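PDB 5NRM: endoglucanase from Acetivibrio cellulolyticus, which probably hydrolyses internal beta-1,4-glucosidic bonds of cellulose as a full-length scaffoldin, this piece being a type I cohesin domain that binds enzyme-borne dockerins. Local coordinates for residues 32-46 with 109-123. Sequence-based numbering, arbitrary orientation.
Sequences ISTADFTVTYDATKL and SKAEVSISGTPTFGD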
loop_
_atom_site.group_PDB
_atom_site.type_symbol
_atom_site.label_atom_id
_atom_site.label_comp_id
_atom_site.label_asym_id
_atom_site.label_seq_id
_atom_site.Cartn_x
_atom_site.Cartn_y
_atom_site.Cartn_z
ATOM N N ILE A 32 3.177 -9.193 8.786
ATOM C CA ILE A 32 3.170 -7.889 8.178
ATOM C C ILE A 32 2.076 -7.067 8.823
ATOM O O ILE A 32 0.883 -7.421 8.699
ATOM C CB ILE A 32 2.938 -7.969 6.661
ATOM C CG1 ILE A 32 4.092 -8.704 5.960
ATOM C CG2 ILE A 32 2.665 -6.593 6.059
ATOM C CD1 ILE A 32 5.451 -8.071 6.032
ATOM N N SER A 33 2.441 -5.981 9.492
ATOM C CA SER A 33 1.515 -5.053 10.133
ATOM C C SER A 33 1.279 -3.781 9.361
ATOM O O SER A 33 0.309 -3.095 9.651
ATOM C CB SER A 33 1.954 -4.679 11.536
ATOM O OG SER A 33 1.990 -5.814 12.395
ATOM N N THR A 34 2.165 -3.432 8.439
ATOM C CA THR A 34 1.984 -2.197 7.644
ATOM C C THR A 34 2.465 -2.419 6.227
ATOM O O THR A 34 3.443 -3.186 6.010
ATOM C CB THR A 34 2.798 -0.961 8.242
ATOM O OG1 THR A 34 4.108 -0.857 7.651
ATOM C CG2 THR A 34 3.072 -1.060 9.676
ATOM N N ALA A 35 1.882 -1.725 5.272
ATOM C CA ALA A 35 2.392 -1.737 3.889
ATOM C C ALA A 35 2.025 -0.482 3.197
ATOM O O ALA A 35 0.885 0.003 3.387
ATOM C CB ALA A 35 1.870 -2.930 3.119
ATOM N N ASP A 36 2.909 0.024 2.314
ATOM C CA ASP A 36 2.545 1.045 1.369
ATOM C C ASP A 36 3.364 0.910 0.141
ATOM O O ASP A 36 4.568 0.761 0.210
ATOM C CB ASP A 36 2.619 2.498 1.948
ATOM C CG ASP A 36 4.041 2.970 2.200
ATOM O OD1 ASP A 36 4.557 2.516 3.206
ATOM O OD2 ASP A 36 4.590 3.739 1.388
ATOM N N PHE A 37 2.724 1.078 -0.991
ATOM C CA PHE A 37 3.470 1.043 -2.271
ATOM C C PHE A 37 2.602 1.589 -3.371
ATOM O O PHE A 37 1.387 1.749 -3.187
ATOM C CB PHE A 37 4.037 -0.347 -2.613
ATOM C CG PHE A 37 3.017 -1.450 -2.693
ATOM C CD1 PHE A 37 2.274 -1.714 -3.817
ATOM C CD2 PHE A 37 2.760 -2.241 -1.562
ATOM C CE1 PHE A 37 1.376 -2.764 -3.855
ATOM C CE2 PHE A 37 1.899 -3.299 -1.585
ATOM C CZ PHE A 37 1.170 -3.553 -2.738
ATOM N N THR A 38 3.294 1.927 -4.466
ATOM C CA THR A 38 2.653 2.469 -5.654
ATOM C C THR A 38 2.673 1.364 -6.694
ATOM O O THR A 38 3.663 0.687 -6.874
ATOM C CB THR A 38 3.427 3.654 -6.187
ATOM O OG1 THR A 38 3.432 4.708 -5.242
ATOM C CG2 THR A 38 2.839 4.237 -7.490
ATOM N N VAL A 39 1.547 1.229 -7.427
ATOM C CA VAL A 39 1.423 0.367 -8.622
ATOM C C VAL A 39 1.157 1.215 -9.847
ATOM O O VAL A 39 0.230 1.995 -9.834
ATOM C CB VAL A 39 0.317 -0.697 -8.482
ATOM C CG1 VAL A 39 0.264 -1.560 -9.746
ATOM C CG2 VAL A 39 0.496 -1.535 -7.247
ATOM N N THR A 40 2.008 1.102 -10.828
ATOM C CA THR A 40 1.824 1.713 -12.144
ATOM C C THR A 40 1.293 0.663 -13.091
ATOM O O THR A 40 1.587 -0.522 -12.973
ATOM C CB THR A 40 3.043 2.455 -12.665
ATOM O OG1 THR A 40 4.129 1.566 -12.715
ATOM C CG2 THR A 40 3.347 3.602 -11.735
ATOM N N TYR A 41 0.521 1.119 -14.074
ATOM C CA TYR A 41 -0.028 0.220 -15.114
ATOM C C TYR A 41 -0.065 0.956 -16.413
ATOM O O TYR A 41 -0.204 2.209 -16.468
ATOM C CB TYR A 41 -1.359 -0.370 -14.666
ATOM C CG TYR A 41 -2.434 0.656 -14.475
ATOM C CD1 TYR A 41 -3.281 1.045 -15.559
ATOM C CD2 TYR A 41 -2.637 1.271 -13.248
ATOM C CE1 TYR A 41 -4.229 2.041 -15.394
ATOM C CE2 TYR A 41 -3.578 2.246 -13.087
ATOM C CZ TYR A 41 -4.401 2.643 -14.145
ATOM O OH TYR A 41 -5.348 3.667 -14.005
ATOM N N ASP A 42 -0.096 0.186 -17.485
ATOM C CA ASP A 42 -0.112 0.816 -18.833
ATOM C C ASP A 42 -1.532 1.269 -19.166
ATOM O O ASP A 42 -2.419 0.472 -19.587
ATOM C CB ASP A 42 0.380 -0.185 -19.874
ATOM C CG ASP A 42 0.424 0.365 -21.274
ATOM O OD1 ASP A 42 -0.088 1.485 -21.489
ATOM O OD2 ASP A 42 0.993 -0.346 -22.144
ATOM N N ALA A 43 -1.770 2.559 -18.921
ATOM C CA ALA A 43 -3.143 3.074 -19.067
ATOM C C ALA A 43 -3.487 3.214 -20.536
ATOM O O ALA A 43 -4.660 3.427 -20.823
ATOM C CB ALA A 43 -3.317 4.413 -18.361
ATOM N N THR A 44 -2.556 3.019 -21.485
ATOM C CA THR A 44 -2.952 3.046 -22.888
ATOM C C THR A 44 -3.671 1.762 -23.275
ATOM O O THR A 44 -4.350 1.747 -24.306
ATOM C CB THR A 44 -1.750 3.223 -23.830
ATOM O OG1 THR A 44 -0.968 2.013 -23.921
ATOM C CG2 THR A 44 -0.957 4.408 -23.443
ATOM N N LYS A 45 -3.557 0.734 -22.437
ATOM C CA LYS A 45 -4.185 -0.552 -22.694
ATOM C C LYS A 45 -5.213 -1.003 -21.655
ATOM O O LYS A 45 -6.024 -1.845 -21.956
ATOM C CB LYS A 45 -3.132 -1.604 -22.820
ATOM C CG LYS A 45 -2.176 -1.362 -23.979
ATOM C CD LYS A 45 -1.125 -2.465 -24.030
ATOM C CE LYS A 45 0.047 -2.036 -24.909
ATOM N NZ LYS A 45 0.622 -3.220 -25.535
ATOM N N LEU A 46 -5.148 -0.438 -20.462
ATOM C CA LEU A 46 -5.952 -0.877 -19.356
ATOM C C LEU A 46 -6.693 0.301 -18.775
ATOM O O LEU A 46 -6.102 1.375 -18.520
ATOM C CB LEU A 46 -5.122 -1.517 -18.243
ATOM C CG LEU A 46 -4.211 -2.710 -18.572
ATOM C CD1 LEU A 46 -3.334 -3.011 -17.382
ATOM C CD2 LEU A 46 -5.000 -3.944 -19.067
ATOM N N SER A 109 0.225 -8.248 -27.590
ATOM C CA SER A 109 0.983 -7.183 -26.861
ATOM C C SER A 109 0.821 -7.355 -25.360
ATOM O O SER A 109 0.109 -8.268 -24.937
ATOM C CB SER A 109 0.554 -5.805 -27.306
ATOM O OG SER A 109 -0.746 -5.408 -26.828
ATOM N N LYS A 110 1.554 -6.538 -24.593
ATOM C CA LYS A 110 1.571 -6.683 -23.130
ATOM C C LYS A 110 1.269 -5.327 -22.484
ATOM O O LYS A 110 1.691 -4.309 -22.979
ATOM C CB LYS A 110 2.945 -7.096 -22.556
ATOM C CG LYS A 110 3.655 -8.195 -23.237
ATOM C CD LYS A 110 3.056 -9.532 -23.023
ATOM C CE LYS A 110 3.977 -10.564 -23.648
ATOM N NZ LYS A 110 3.449 -10.976 -24.994
ATOM N N ALA A 111 0.507 -5.367 -21.407
ATOM C CA ALA A 111 0.196 -4.184 -20.588
ATOM C C ALA A 111 0.919 -4.387 -19.264
ATOM O O ALA A 111 0.483 -5.185 -18.444
ATOM C CB ALA A 111 -1.281 -3.998 -20.373
ATOM N N GLU A 112 2.025 -3.678 -19.063
ATOM C CA GLU A 112 2.835 -3.815 -17.867
ATOM C C GLU A 112 2.073 -3.317 -16.644
ATOM O O GLU A 112 1.293 -2.309 -16.702
ATOM C CB GLU A 112 4.114 -3.028 -17.994
ATOM C CG GLU A 112 5.067 -3.655 -19.002
ATOM C CD GLU A 112 6.397 -2.987 -19.109
ATOM O OE1 GLU A 112 6.559 -1.945 -18.431
ATOM O OE2 GLU A 112 7.231 -3.531 -19.885
ATOM N N VAL A 113 2.269 -4.022 -15.518
ATOM C CA VAL A 113 1.699 -3.642 -14.236
ATOM C C VAL A 113 2.898 -3.839 -13.260
ATOM O O VAL A 113 3.405 -4.941 -13.142
ATOM C CB VAL A 113 0.521 -4.506 -13.779
ATOM C CG1 VAL A 113 -0.055 -4.033 -12.467
ATOM C CG2 VAL A 113 -0.600 -4.492 -14.813
ATOM N N SER A 114 3.335 -2.762 -12.616
ATOM C CA SER A 114 4.655 -2.741 -11.943
ATOM C C SER A 114 4.526 -2.047 -10.595
ATOM O O SER A 114 3.717 -1.101 -10.390
ATOM C CB SER A 114 5.629 -1.928 -12.761
ATOM O OG SER A 114 5.690 -2.414 -14.068
ATOM N N ILE A 115 5.444 -2.428 -9.682
ATOM C CA ILE A 115 5.658 -1.586 -8.493
ATOM C C ILE A 115 6.519 -0.403 -8.901
ATOM O O ILE A 115 7.459 -0.579 -9.709
ATOM C CB ILE A 115 6.344 -2.422 -7.425
ATOM C CG1 ILE A 115 5.560 -3.691 -7.050
ATOM C CG2 ILE A 115 6.607 -1.538 -6.161
ATOM C CD1 ILE A 115 4.119 -3.520 -6.558
ATOM N N SER A 116 6.189 0.794 -8.417
ATOM C CA SER A 116 6.892 2.013 -8.711
ATOM C C SER A 116 7.460 2.644 -7.415
ATOM O O SER A 116 6.770 2.687 -6.435
ATOM C CB SER A 116 5.918 3.010 -9.390
ATOM O OG SER A 116 6.567 4.234 -9.702
ATOM N N GLY A 117 8.720 3.063 -7.454
ATOM C CA GLY A 117 9.367 3.680 -6.300
ATOM C C GLY A 117 9.579 2.704 -5.169
ATOM O O GLY A 117 9.732 1.491 -5.393
ATOM N N THR A 118 9.689 3.219 -3.948
ATOM C CA THR A 118 10.095 2.384 -2.813
ATOM C C THR A 118 8.911 1.851 -2.078
ATOM O O THR A 118 8.128 2.620 -1.549
ATOM C CB THR A 118 11.043 3.232 -1.893
ATOM O OG1 THR A 118 12.270 3.538 -2.596
ATOM C CG2 THR A 118 11.363 2.511 -0.608
ATOM N N PRO A 119 8.777 0.538 -1.984
ATOM C CA PRO A 119 7.735 -0.016 -1.167
ATOM C C PRO A 119 8.201 -0.160 0.281
ATOM O O PRO A 119 9.406 -0.340 0.542
ATOM C CB PRO A 119 7.490 -1.368 -1.807
ATOM C CG PRO A 119 8.743 -1.784 -2.396
ATOM C CD PRO A 119 9.518 -0.539 -2.717
ATOM N N THR A 120 7.269 0.036 1.205
ATOM C CA THR A 120 7.548 -0.187 2.594
ATOM C C THR A 120 6.619 -1.213 3.241
ATOM O O THR A 120 5.418 -1.175 3.029
ATOM C CB THR A 120 7.496 1.113 3.397
ATOM O OG1 THR A 120 8.469 2.025 2.855
ATOM C CG2 THR A 120 7.753 0.886 4.922
ATOM N N PHE A 121 7.239 -2.168 3.940
ATOM C CA PHE A 121 6.536 -3.148 4.785
ATOM C C PHE A 121 7.110 -3.144 6.148
ATOM O O PHE A 121 8.360 -3.048 6.325
ATOM C CB PHE A 121 6.698 -4.546 4.189
ATOM C CG PHE A 121 6.056 -4.678 2.861
ATOM C CD1 PHE A 121 4.729 -5.056 2.728
ATOM C CD2 PHE A 121 6.798 -4.420 1.723
ATOM C CE1 PHE A 121 4.153 -5.141 1.478
ATOM C CE2 PHE A 121 6.222 -4.517 0.461
ATOM C CZ PHE A 121 4.904 -4.881 0.347
ATOM N N GLY A 122 6.226 -3.107 7.124
ATOM C CA GLY A 122 6.650 -3.250 8.494
ATOM C C GLY A 122 6.123 -4.481 9.114
ATOM O O GLY A 122 4.934 -4.801 8.899
ATOM N N ASP A 123 6.973 -5.187 9.858
ATOM C CA ASP A 123 6.498 -6.349 10.605
ATOM C C ASP A 123 5.716 -5.983 11.864
ATOM O O ASP A 123 5.437 -4.806 12.089
ATOM C CB ASP A 123 7.601 -7.365 10.768
ATOM C CG ASP A 123 8.608 -6.985 11.839
ATOM O OD1 ASP A 123 8.438 -6.005 12.609
ATOM O OD2 ASP A 123 9.630 -7.719 11.906
HETATM O O HOH W 1 7.279 3.519 0.917
HETATM O O HOH W 2 6.170 1.798 -3.920
HETATM O O HOH W 3 2.950 -1.919 -21.250
#
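The carbonyl oxygen of G122 is gripped by two consecutive amides: S33 N, 2.8 Å from G122 O, lies in the carbonyl plane, while T34 N comes in tilted from it. Two residues thus face one, a classic beta bulge. Beyond it, strand 34-41 runs antiparallel first to 118-122, then, past a corner at G117, to 110-116. At that corner a water sits between T38 N and S116 O in place of a direct bond, accepting from the amide and donating to the carbonyl.

On the buried side, A35 CB rests 3.6 Å from F121 CE1. With chi1 at 57°, F37 CG stands between the backbone N and the carbonyl carbon; F37 CD2 meets F121 CZ and F37 CD1 meets I115 CD1, the two phenyl planes inclined at 36°. V39 CG1 reaches V113 CG1 at 3.7 Å, and L46 CG and both its methyls pack against A111 CB. At the far end K45 NZ donates to K110 O from above the carbonyl plane.

D36 OD1 lies 3.3 Å from T120 CB and, like T34 OG1, hydrogen-bonds S13 OG of the bound Cel5 dockerin, a separate chain. One face packs into the hydrophobic core while T34, D36 and T120 on the other meet dockerin, as in the cohesin beta-sandwich and its dockerin-binding surface.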